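TRAP dicarboxylate transporter, DctP subunit (Sulfurospirillum deleyianum, PDB 4OVS) probably binds succinate and related dicarboxylates in the periplasm as the solute-binding component of a TRAP transporter. Local coordinates at residues 37-45 / 266-274; 211-221 / 274-285. One frame throughout, in Å; residues are numbered along the deposited sequence.

Contact 1. Residues 37-45 / 266-274; sequences NTPKGKGAD and YERKEAALD
P39 opens helix 39-54 and sits as a knob in a hole formed by E267, E270, A271 and D274 of helix 253-289. The two short segments run nearly antiparallel, at 156°, with their axes 8.5 Å apart at closest approach. The pyrrolidine ring makes most of the tight part. P39 CB meets A271 CB at 4.0 Å and lies close to E270 CB. The other end of the ring rests on a carboxylate: P39 CD is 3.5 Å from D274 OD1, and the two side chains cross at about a right angle. E267 has CG anti to the backbone N (chi1 -166°), which puts CG 3.5 Å from P39 O; the bend at chi2 brings OE2 beside P39 CB. One turn on, G43 has no side chain, and the CA atoms of G43 and E267 come within 4.8 Å. The edge of the Y266 ring meets the backbone here, with CE2 3.8 Å from K42 O.

The looser side is polar and partly exposed. K42 extends beyond CG and crosses E270, making a long salt bridge from NZ to OE2 at 3.5 Å, weak as a hydrogen bond. A water links K42 NZ to E270 OE1, which also takes a weak bond from Y266 OH. E270 therefore has partners on both carboxylate oxygens.

T38 caps the start of the helix through OG1, which accepts from G41 N at 3.0 Å. K40 turns away from helix 253-289. Its NZ bonds to M88 O and to the bound succinate. E267 OE1 accepts from D144 N of strand 137-152, and E267 also touches W143. The Y266 ring stacks on F46 further along helix 39-54, while A44 packs against strand 59-64. The contact thus joins two helices, with strands 59-64 and 137-152 of the mixed sheet as neighbours.

Contact 2. Residues 211-221 / 274-285; sequences LSNFYTKKFNE and DDEDMLAKISEY
The short helix 211-216, which carries the succinate-binding residue N213, packs on the long helix 253-289. The two helical segments run at 35° to each other, with axes 9.2 Å apart at closest approach. L211 is a knob among D275, M278, L279 and I282. Its CB meets M278 CB at 3.7 Å, and its two methyl branches divide the hole: CD1 reaches L279 CB and CD2 reaches I282 CD1.

Y215 stands with CG anti to the backbone N (chi1 -178°), which carries its ring across K281 at about a right angle. K281 CB lies over one face in a CH-pi contact, 3.8 Å from the ring centroid. I282 CG1 is 3.7 Å from Y215 CD1, and the selenium of selenomethionine M278 approaches the ring obliquely as a Met-aromatic contact. I282 CD1 also touches the F214 ring at its edge.

N220 ND2 sits over the centre of the Y285 ring, 3.5 Å from CG, with the amide steeply inclined to the ring. Water joins the polar rims. One bridges Y215 OH and K281 O, another N220 O and Y285 OH. At the other end, one water links L211 N to D275; a second, bonded to D274 and D275, is held weakly by S212 N.

N213 turns away from this interface, and its ND2 bonds to succinate. This is helix-to-helix packing, with L211 as knob, in a TRAP solute-binding protein.

In the fold
From the N terminus, residues 37-45 come first. Contact 1 closes a loop of 220 residues by joining them to 266-274. Residues 211-221 lie inside that loop. Contact 2 brings them to 274-285, closing a shorter loop of 52 residues that ends beyond the first. The two closures therefore cross rather than nest. Both use helix 253-289, and D274 belongs to both. The first segments also touch directly: T38 CG2 is 3.5 Å from T216 OG1. The long helix thus ties helix 39-54 to helix 211-216. Each of these two helices supplies a succinate-binding residue, K40 and N213.

Contact 1. Residues 37-45 / 266-274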
loop_
_atom_site.group_PDB
_atom_site.type_symbol
_atom_site.label_atom_id
_atom_site.label_comp_id
_atom_site.label_asym_id
_atom_site.label_seq_id
_atom_site.Cartn_x
_atom_site.Cartn_y
_atom_site.Cartn_z
ATOM N N ASN A 37 -12.130 7.965 -0.614
ATOM C CA ASN A 37 -11.905 8.683 -1.873
ATOM C C ASN A 37 -10.727 8.174 -2.706
ATOM O O ASN A 37 -10.448 8.732 -3.758
ATOM C CB ASN A 37 -11.689 10.176 -1.563
ATOM C CG ASN A 37 -12.911 10.818 -0.952
ATOM O OD1 ASN A 37 -14.021 10.622 -1.439
ATOM N ND2 ASN A 37 -12.719 11.583 0.136
ATOM N N THR A 38 -10.007 7.161 -2.225
ATOM C CA THR A 38 -8.878 6.601 -2.945
ATOM C C THR A 38 -9.411 5.487 -3.868
ATOM O O THR A 38 -10.510 4.973 -3.656
ATOM C CB THR A 38 -7.838 5.981 -2.007
ATOM O OG1 THR A 38 -8.464 4.994 -1.153
ATOM C CG2 THR A 38 -7.125 7.011 -1.120
ATOM N N PRO A 39 -8.632 5.065 -4.863
ATOM C CA PRO A 39 -8.977 3.831 -5.606
ATOM C C PRO A 39 -9.291 2.597 -4.712
ATOM O O PRO A 39 -10.277 1.930 -4.922
ATOM C CB PRO A 39 -7.731 3.582 -6.436
ATOM C CG PRO A 39 -7.219 4.998 -6.701
ATOM C CD PRO A 39 -7.435 5.733 -5.421
ATOM N N LYS A 40 -8.472 2.348 -3.709
ATOM C CA LYS A 40 -8.689 1.259 -2.737
ATOM C C LYS A 40 -9.988 1.396 -1.978
ATOM O O LYS A 40 -10.676 0.436 -1.738
ATOM C CB LYS A 40 -7.538 1.226 -1.756
ATOM C CG LYS A 40 -7.745 0.315 -0.631
ATOM C CD LYS A 40 -6.486 0.209 0.256
ATOM C CE LYS A 40 -6.778 -0.403 1.600
ATOM N NZ LYS A 40 -5.522 -0.604 2.362
ATOM N N GLY A 41 -10.305 2.603 -1.568
ATOM C CA GLY A 41 -11.549 2.842 -0.873
ATOM C C GLY A 41 -12.760 2.703 -1.767
ATOM O O GLY A 41 -13.807 2.183 -1.340
ATOM N N LYS A 42 -12.646 3.224 -2.987
ATOM C CA LYS A 42 -13.716 3.107 -4.017
ATOM C C LYS A 42 -13.898 1.640 -4.374
ATOM O O LYS A 42 -15.010 1.165 -4.539
ATOM C CB LYS A 42 -13.381 3.934 -5.246
ATOM C CG LYS A 42 -13.357 5.421 -5.008
ATOM C CD LYS A 42 -13.033 6.196 -6.344
ATOM C CE LYS A 42 -13.066 7.675 -6.128
ATOM N NZ LYS A 42 -12.524 8.364 -7.357
ATOM N N GLY A 43 -12.797 0.910 -4.430
ATOM C CA GLY A 43 -12.844 -0.531 -4.685
ATOM C C GLY A 43 -13.594 -1.313 -3.604
ATOM O O GLY A 43 -14.384 -2.232 -3.894
ATOM N N ALA A 44 -13.343 -0.989 -2.335
ATOM C CA ALA A 44 -14.031 -1.670 -1.244
ATOM C C ALA A 44 -15.547 -1.402 -1.314
ATOM O O ALA A 44 -16.344 -2.311 -1.160
ATOM C CB ALA A 44 -13.483 -1.212 0.127
ATOM N N ASP A 45 -15.922 -0.135 -1.557
ATOM C CA ASP A 45 -17.331 0.283 -1.644
ATOM C C ASP A 45 -18.028 -0.334 -2.858
ATOM O O ASP A 45 -19.201 -0.735 -2.796
ATOM C CB ASP A 45 -17.453 1.821 -1.692
ATOM C CG ASP A 45 -17.288 2.490 -0.314
ATOM O OD1 ASP A 45 -17.454 1.816 0.738
ATOM O OD2 ASP A 45 -17.066 3.738 -0.325
ATOM N N TYR A 266 -12.201 -3.028 -11.348
ATOM C CA TYR A 266 -12.615 -1.637 -11.170
ATOM C C TYR A 266 -11.562 -0.836 -10.397
ATOM O O TYR A 266 -11.192 0.258 -10.785
ATOM C CB TYR A 266 -13.947 -1.591 -10.445
ATOM C CG TYR A 266 -14.310 -0.213 -10.017
ATOM C CD1 TYR A 266 -14.648 0.735 -10.955
ATOM C CD2 TYR A 266 -14.331 0.142 -8.685
ATOM C CE1 TYR A 266 -14.984 2.035 -10.582
ATOM C CE2 TYR A 266 -14.670 1.428 -8.293
ATOM C CZ TYR A 266 -14.999 2.365 -9.247
ATOM O OH TYR A 266 -15.321 3.659 -8.914
ATOM N N GLU A 267 -11.071 -1.393 -9.305
ATOM C CA GLU A 267 -10.013 -0.750 -8.535
ATOM C C GLU A 267 -8.793 -0.429 -9.347
ATOM O O GLU A 267 -8.237 0.651 -9.197
ATOM C CB GLU A 267 -9.610 -1.586 -7.322
ATOM C CG GLU A 267 -8.804 -0.888 -6.325
ATOM C CD GLU A 267 -7.283 -0.824 -6.566
ATOM O OE1 GLU A 267 -6.712 -1.605 -7.383
ATOM O OE2 GLU A 267 -6.654 0.048 -5.870
ATOM N N ARG A 268 -8.375 -1.335 -10.218
ATOM C CA ARG A 268 -7.153 -1.101 -10.953
ATOM C C ARG A 268 -7.362 0.002 -12.014
ATOM O O ARG A 268 -6.428 0.710 -12.341
ATOM C CB ARG A 268 -6.564 -2.354 -11.547
ATOM C CG ARG A 268 -6.263 -3.462 -10.543
ATOM C CD ARG A 268 -5.813 -4.703 -11.296
ATOM N NE ARG A 268 -5.324 -5.758 -10.416
ATOM C CZ ARG A 268 -4.655 -6.834 -10.837
ATOM N NH1 ARG A 268 -4.368 -6.993 -12.118
ATOM N NH2 ARG A 268 -4.267 -7.764 -9.981
ATOM N N LYS A 269 -8.583 0.151 -12.526
ATOM C CA LYS A 269 -8.896 1.218 -13.471
ATOM C C LYS A 269 -8.835 2.571 -12.732
ATOM O O LYS A 269 -8.185 3.492 -13.194
ATOM C CB LYS A 269 -10.266 0.932 -14.119
ATOM C CG LYS A 269 -10.224 -0.217 -15.155
ATOM C CD LYS A 269 -11.656 -0.614 -15.556
ATOM C CE LYS A 269 -11.726 -1.839 -16.408
ATOM N NZ LYS A 269 -11.101 -1.690 -17.722
ATOM N N GLU A 270 -9.430 2.649 -11.535
ATOM C CA GLU A 270 -9.406 3.859 -10.760
ATOM C C GLU A 270 -7.957 4.209 -10.424
ATOM O O GLU A 270 -7.569 5.352 -10.467
ATOM C CB GLU A 270 -10.236 3.725 -9.473
ATOM C CG GLU A 270 -11.766 3.791 -9.689
ATOM C CD GLU A 270 -12.305 5.202 -10.015
ATOM O OE1 GLU A 270 -13.508 5.296 -10.341
ATOM O OE2 GLU A 270 -11.564 6.209 -9.930
ATOM N N ALA A 271 -7.144 3.212 -10.142
ATOM C CA ALA A 271 -5.740 3.489 -9.819
ATOM C C ALA A 271 -4.936 3.980 -11.001
ATOM O O ALA A 271 -4.018 4.750 -10.785
ATOM C CB ALA A 271 -5.053 2.315 -9.185
ATOM N N ALA A 272 -5.259 3.558 -12.234
ATOM C CA ALA A 272 -4.596 4.081 -13.409
ATOM C C ALA A 272 -4.815 5.617 -13.574
ATOM O O ALA A 272 -3.895 6.352 -13.874
ATOM C CB ALA A 272 -5.060 3.306 -14.642
ATOM N N LEU A 273 -6.047 6.075 -13.402
ATOM C CA LEU A 273 -6.392 7.487 -13.390
ATOM C C LEU A 273 -5.752 8.310 -12.283
ATOM O O LEU A 273 -5.704 9.569 -12.342
ATOM C CB LEU A 273 -7.911 7.606 -13.232
ATOM C CG LEU A 273 -8.759 7.065 -14.387
ATOM C CD1 LEU A 273 -10.201 6.915 -13.994
ATOM C CD2 LEU A 273 -8.641 7.961 -15.628
ATOM N N ASP A 274 -5.316 7.651 -11.228
ATOM C CA ASP A 274 -5.152 8.343 -9.953
ATOM C C ASP A 274 -3.971 9.316 -9.905
ATOM O O ASP A 274 -4.087 10.384 -9.311
ATOM C CB ASP A 274 -5.028 7.309 -8.827
ATOM C CG ASP A 274 -5.302 7.893 -7.451
ATOM O OD1 ASP A 274 -6.378 8.501 -7.261
ATOM O OD2 ASP A 274 -4.452 7.686 -6.556
HETATM O O HOH W 1 -14.765 7.590 -9.580
#

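Contact 2. Residues 211-221 / 274-285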
loop_
_atom_site.group_PDB
_atom_site.type_symbol
_atom_site.label_atom_id
_atom_site.label_comp_id
_atom_site.label_asym_id
_atom_site.label_seq_id
_atom_site.Cartn_x
_atom_site.Cartn_y
_atom_site.Cartn_z
ATOM N N LEU A 211 0.670 9.162 -4.244
ATOM C CA LEU A 211 -0.023 10.465 -4.301
ATOM C C LEU A 211 -1.431 10.355 -3.760
ATOM O O LEU A 211 -1.977 11.316 -3.199
ATOM C CB LEU A 211 -0.044 11.030 -5.737
ATOM C CG LEU A 211 1.313 11.424 -6.293
ATOM C CD1 LEU A 211 1.153 12.158 -7.636
ATOM C CD2 LEU A 211 2.070 12.301 -5.294
ATOM N N SER A 212 -2.005 9.165 -3.885
ATOM C CA SER A 212 -3.360 8.894 -3.435
ATOM C C SER A 212 -3.503 9.164 -1.925
ATOM O O SER A 212 -4.341 9.937 -1.475
ATOM C CB SER A 212 -3.674 7.408 -3.744
ATOM O OG SER A 212 -2.764 6.522 -3.029
ATOM N N ASN A 213 -2.653 8.539 -1.131
ATOM C CA ASN A 213 -2.673 8.756 0.310
ATOM C C ASN A 213 -2.171 10.156 0.721
ATOM O O ASN A 213 -2.687 10.754 1.666
ATOM C CB ASN A 213 -1.846 7.692 1.004
ATOM C CG ASN A 213 -2.506 6.333 0.977
ATOM O OD1 ASN A 213 -3.723 6.197 0.788
ATOM N ND2 ASN A 213 -1.713 5.313 1.207
ATOM N N PHE A 214 -1.176 10.660 0.010
ATOM C CA PHE A 214 -0.589 11.959 0.302
ATOM C C PHE A 214 -1.656 13.050 0.325
ATOM O O PHE A 214 -1.674 13.856 1.228
ATOM C CB PHE A 214 0.503 12.289 -0.715
ATOM C CG PHE A 214 1.332 13.480 -0.366
ATOM C CD1 PHE A 214 2.283 13.413 0.629
ATOM C CD2 PHE A 214 1.186 14.661 -1.075
ATOM C CE1 PHE A 214 3.058 14.530 0.962
ATOM C CE2 PHE A 214 1.951 15.796 -0.751
ATOM C CZ PHE A 214 2.891 15.725 0.258
ATOM N N TYR A 215 -2.570 13.058 -0.634
ATOM C CA TYR A 215 -3.570 14.130 -0.685
ATOM C C TYR A 215 -4.829 13.845 0.127
ATOM O O TYR A 215 -5.296 14.687 0.864
ATOM C CB TYR A 215 -3.929 14.460 -2.142
ATOM C CG TYR A 215 -4.915 15.578 -2.311
ATOM C CD1 TYR A 215 -4.488 16.885 -2.368
ATOM C CD2 TYR A 215 -6.258 15.331 -2.427
ATOM C CE1 TYR A 215 -5.392 17.946 -2.520
ATOM C CE2 TYR A 215 -7.177 16.379 -2.585
ATOM C CZ TYR A 215 -6.727 17.671 -2.639
ATOM O OH TYR A 215 -7.609 18.697 -2.795
ATOM N N THR A 216 -5.380 12.655 -0.006
ATOM C CA THR A 216 -6.607 12.278 0.684
ATOM C C THR A 216 -6.495 12.265 2.198
ATOM O O THR A 216 -7.505 12.463 2.862
ATOM C CB THR A 216 -7.155 10.929 0.250
ATOM O OG1 THR A 216 -6.208 9.893 0.548
ATOM C CG2 THR A 216 -7.469 10.965 -1.258
ATOM N N LYS A 217 -5.287 12.104 2.750
ATOM C CA LYS A 217 -5.115 12.183 4.176
ATOM C C LYS A 217 -4.536 13.503 4.607
ATOM O O LYS A 217 -4.199 13.636 5.755
ATOM C CB LYS A 217 -4.186 11.110 4.715
ATOM C CG LYS A 217 -4.637 9.729 4.449
ATOM C CD LYS A 217 -5.977 9.415 5.164
ATOM C CE LYS A 217 -5.859 9.234 6.639
ATOM N NZ LYS A 217 -7.173 8.763 7.115
ATOM N N LYS A 218 -4.375 14.445 3.669
ATOM C CA LYS A 218 -3.952 15.803 3.943
ATOM C C LYS A 218 -2.531 15.901 4.406
ATOM O O LYS A 218 -2.165 16.861 5.076
ATOM C CB LYS A 218 -4.905 16.477 4.899
ATOM C CG LYS A 218 -6.337 16.278 4.426
ATOM C CD LYS A 218 -7.272 17.314 4.982
ATOM C CE LYS A 218 -8.730 16.920 4.741
ATOM N NZ LYS A 218 -9.074 16.813 3.283
ATOM N N PHE A 219 -1.713 14.926 4.010
ATOM C CA PHE A 219 -0.291 14.979 4.365
ATOM C C PHE A 219 0.335 16.188 3.665
ATOM O O PHE A 219 1.335 16.763 4.131
ATOM C CB PHE A 219 0.431 13.739 3.912
ATOM C CG PHE A 219 -0.006 12.448 4.606
ATOM C CD1 PHE A 219 -0.688 12.443 5.818
ATOM C CD2 PHE A 219 0.302 11.221 4.019
ATOM C CE1 PHE A 219 -1.018 11.238 6.433
ATOM C CE2 PHE A 219 -0.024 10.006 4.623
ATOM C CZ PHE A 219 -0.706 10.016 5.814
ATOM N N ASN A 220 -0.249 16.555 2.525
ATOM C CA ASN A 220 0.162 17.766 1.813
ATOM C C ASN A 220 0.062 19.034 2.665
ATOM O O ASN A 220 0.810 19.982 2.453
ATOM C CB ASN A 220 -0.652 17.954 0.549
ATOM C CG ASN A 220 -2.128 18.058 0.813
ATOM O OD1 ASN A 220 -2.745 17.152 1.393
ATOM N ND2 ASN A 220 -2.716 19.157 0.381
ATOM N N GLU A 221 -0.859 19.052 3.622
ATOM C CA GLU A 221 -1.075 20.229 4.438
ATOM C C GLU A 221 -0.079 20.306 5.569
ATOM O O GLU A 221 0.072 21.355 6.209
ATOM C CB GLU A 221 -2.526 20.262 4.950
ATOM C CG GLU A 221 -3.464 20.284 3.789
ATOM C CD GLU A 221 -4.906 20.486 4.173
ATOM O OE1 GLU A 221 -5.743 20.731 3.266
ATOM O OE2 GLU A 221 -5.196 20.372 5.362
ATOM N N ASP A 274 -5.316 7.651 -11.228
ATOM C CA ASP A 274 -5.152 8.343 -9.953
ATOM C C ASP A 274 -3.971 9.316 -9.905
ATOM O O ASP A 274 -4.087 10.384 -9.311
ATOM C CB ASP A 274 -5.028 7.309 -8.827
ATOM C CG ASP A 274 -5.302 7.893 -7.451
ATOM O OD1 ASP A 274 -6.378 8.501 -7.261
ATOM O OD2 ASP A 274 -4.452 7.686 -6.556
ATOM N N ASP A 275 -2.832 8.969 -10.512
ATOM C CA ASP A 275 -1.641 9.804 -10.376
ATOM C C ASP A 275 -1.864 11.168 -11.031
ATOM O O ASP A 275 -1.449 12.191 -10.492
ATOM C CB ASP A 275 -0.396 9.130 -10.972
ATOM C CG ASP A 275 0.356 8.218 -9.982
ATOM O OD1 ASP A 275 -0.008 8.120 -8.781
ATOM O OD2 ASP A 275 1.350 7.568 -10.421
ATOM N N GLU A 276 -2.521 11.184 -12.190
ATOM C CA GLU A 276 -2.746 12.420 -12.912
ATOM C C GLU A 276 -3.704 13.289 -12.121
ATOM O O GLU A 276 -3.440 14.465 -11.906
ATOM C CB GLU A 276 -3.285 12.181 -14.324
ATOM C CG GLU A 276 -3.440 13.457 -15.146
ATOM C CD GLU A 276 -4.719 14.245 -14.852
ATOM O OE1 GLU A 276 -5.777 13.649 -14.536
ATOM O OE2 GLU A 276 -4.665 15.490 -14.965
ATOM N N ASP A 277 -4.805 12.693 -11.675
ATOM C CA ASP A 277 -5.772 13.427 -10.872
ATOM C C ASP A 277 -5.132 13.985 -9.585
ATOM O O ASP A 277 -5.318 15.136 -9.251
ATOM C CB ASP A 277 -6.931 12.498 -10.523
ATOM C CG ASP A 277 -8.053 13.200 -9.795
ATOM O OD1 ASP A 277 -8.211 14.431 -9.968
ATOM O OD2 ASP A 277 -8.795 12.506 -9.058
HETATM N N MSE A 278 -4.405 13.145 -8.844
HETATM C CA MSE A 278 -3.854 13.564 -7.552
HETATM C C MSE A 278 -2.773 14.643 -7.766
HETATM O O MSE A 278 -2.631 15.586 -6.956
HETATM C CB MSE A 278 -3.314 12.334 -6.808
HETATM C CG MSE A 278 -4.420 11.366 -6.430
HETATM SE SE MSE A 278 -5.539 12.245 -5.051
HETATM C CE MSE A 278 -7.283 12.383 -5.932
ATOM N N LEU A 279 -2.025 14.546 -8.873
ATOM C CA LEU A 279 -0.920 15.484 -9.070
ATOM C C LEU A 279 -1.534 16.851 -9.378
ATOM O O LEU A 279 -1.117 17.854 -8.843
ATOM C CB LEU A 279 0.057 15.030 -10.129
ATOM C CG LEU A 279 1.223 15.972 -10.470
ATOM C CD1 LEU A 279 2.069 16.195 -9.262
ATOM C CD2 LEU A 279 2.063 15.406 -11.596
ATOM N N ALA A 280 -2.615 16.873 -10.132
ATOM C CA ALA A 280 -3.308 18.138 -10.368
ATOM C C ALA A 280 -3.801 18.762 -9.049
ATOM O O ALA A 280 -3.693 19.962 -8.834
ATOM C CB ALA A 280 -4.461 17.926 -11.303
ATOM N N LYS A 281 -4.364 17.960 -8.164
ATOM C CA LYS A 281 -4.901 18.519 -6.915
ATOM C C LYS A 281 -3.793 19.011 -5.983
ATOM O O LYS A 281 -3.897 20.078 -5.341
ATOM C CB LYS A 281 -5.786 17.488 -6.211
ATOM C CG LYS A 281 -7.148 17.258 -6.854
ATOM C CD LYS A 281 -7.791 15.993 -6.258
ATOM C CE LYS A 281 -9.183 15.639 -6.838
ATOM N NZ LYS A 281 -10.063 16.833 -6.868
ATOM N N ILE A 282 -2.717 18.244 -5.886
ATOM C CA ILE A 282 -1.586 18.666 -5.075
ATOM C C ILE A 282 -0.951 19.951 -5.640
ATOM O O ILE A 282 -0.572 20.863 -4.889
ATOM C CB ILE A 282 -0.614 17.501 -4.944
ATOM C CG1 ILE A 282 -1.316 16.392 -4.202
ATOM C CG2 ILE A 282 0.703 17.888 -4.247
ATOM C CD1 ILE A 282 -0.716 15.111 -4.425
ATOM N N SER A 283 -0.871 20.043 -6.965
ATOM C CA SER A 283 -0.292 21.203 -7.637
ATOM C C SER A 283 -1.108 22.460 -7.421
ATOM O O SER A 283 -0.546 23.524 -7.170
ATOM C CB SER A 283 -0.163 20.908 -9.134
ATOM O OG SER A 283 0.836 19.927 -9.352
ATOM N N GLU A 284 -2.428 22.334 -7.492
ATOM C CA GLU A 284 -3.285 23.469 -7.252
ATOM C C GLU A 284 -3.158 23.928 -5.786
ATOM O O GLU A 284 -3.091 25.132 -5.490
ATOM C CB GLU A 284 -4.732 23.126 -7.582
ATOM C CG GLU A 284 -5.658 24.328 -7.455
ATOM C CD GLU A 284 -5.951 25.043 -8.797
ATOM O OE1 GLU A 284 -4.973 25.426 -9.493
ATOM O OE2 GLU A 284 -7.152 25.263 -9.135
ATOM N N TYR A 285 -3.084 22.968 -4.875
ATOM C CA TYR A 285 -2.912 23.273 -3.464
ATOM C C TYR A 285 -1.593 24.045 -3.226
ATOM O O TYR A 285 -1.529 24.999 -2.429
ATOM C CB TYR A 285 -2.948 21.994 -2.623
ATOM C CG TYR A 285 -2.380 22.257 -1.275
ATOM C CD1 TYR A 285 -3.139 22.860 -0.286
ATOM C CD2 TYR A 285 -1.057 21.980 -1.007
ATOM C CE1 TYR A 285 -2.598 23.160 0.986
ATOM C CE2 TYR A 285 -0.511 22.268 0.221
ATOM C CZ TYR A 285 -1.267 22.879 1.199
ATOM O OH TYR A 285 -0.682 23.147 2.416
HETATM O O HOH W 2 1.772 7.802 -6.708
HETATM O O HOH W 3 -1.610 7.420 -6.339
HETATM O O HOH W 4 -6.369 20.829 -4.579
HETATM O O HOH W 5 1.787 22.513 3.169
#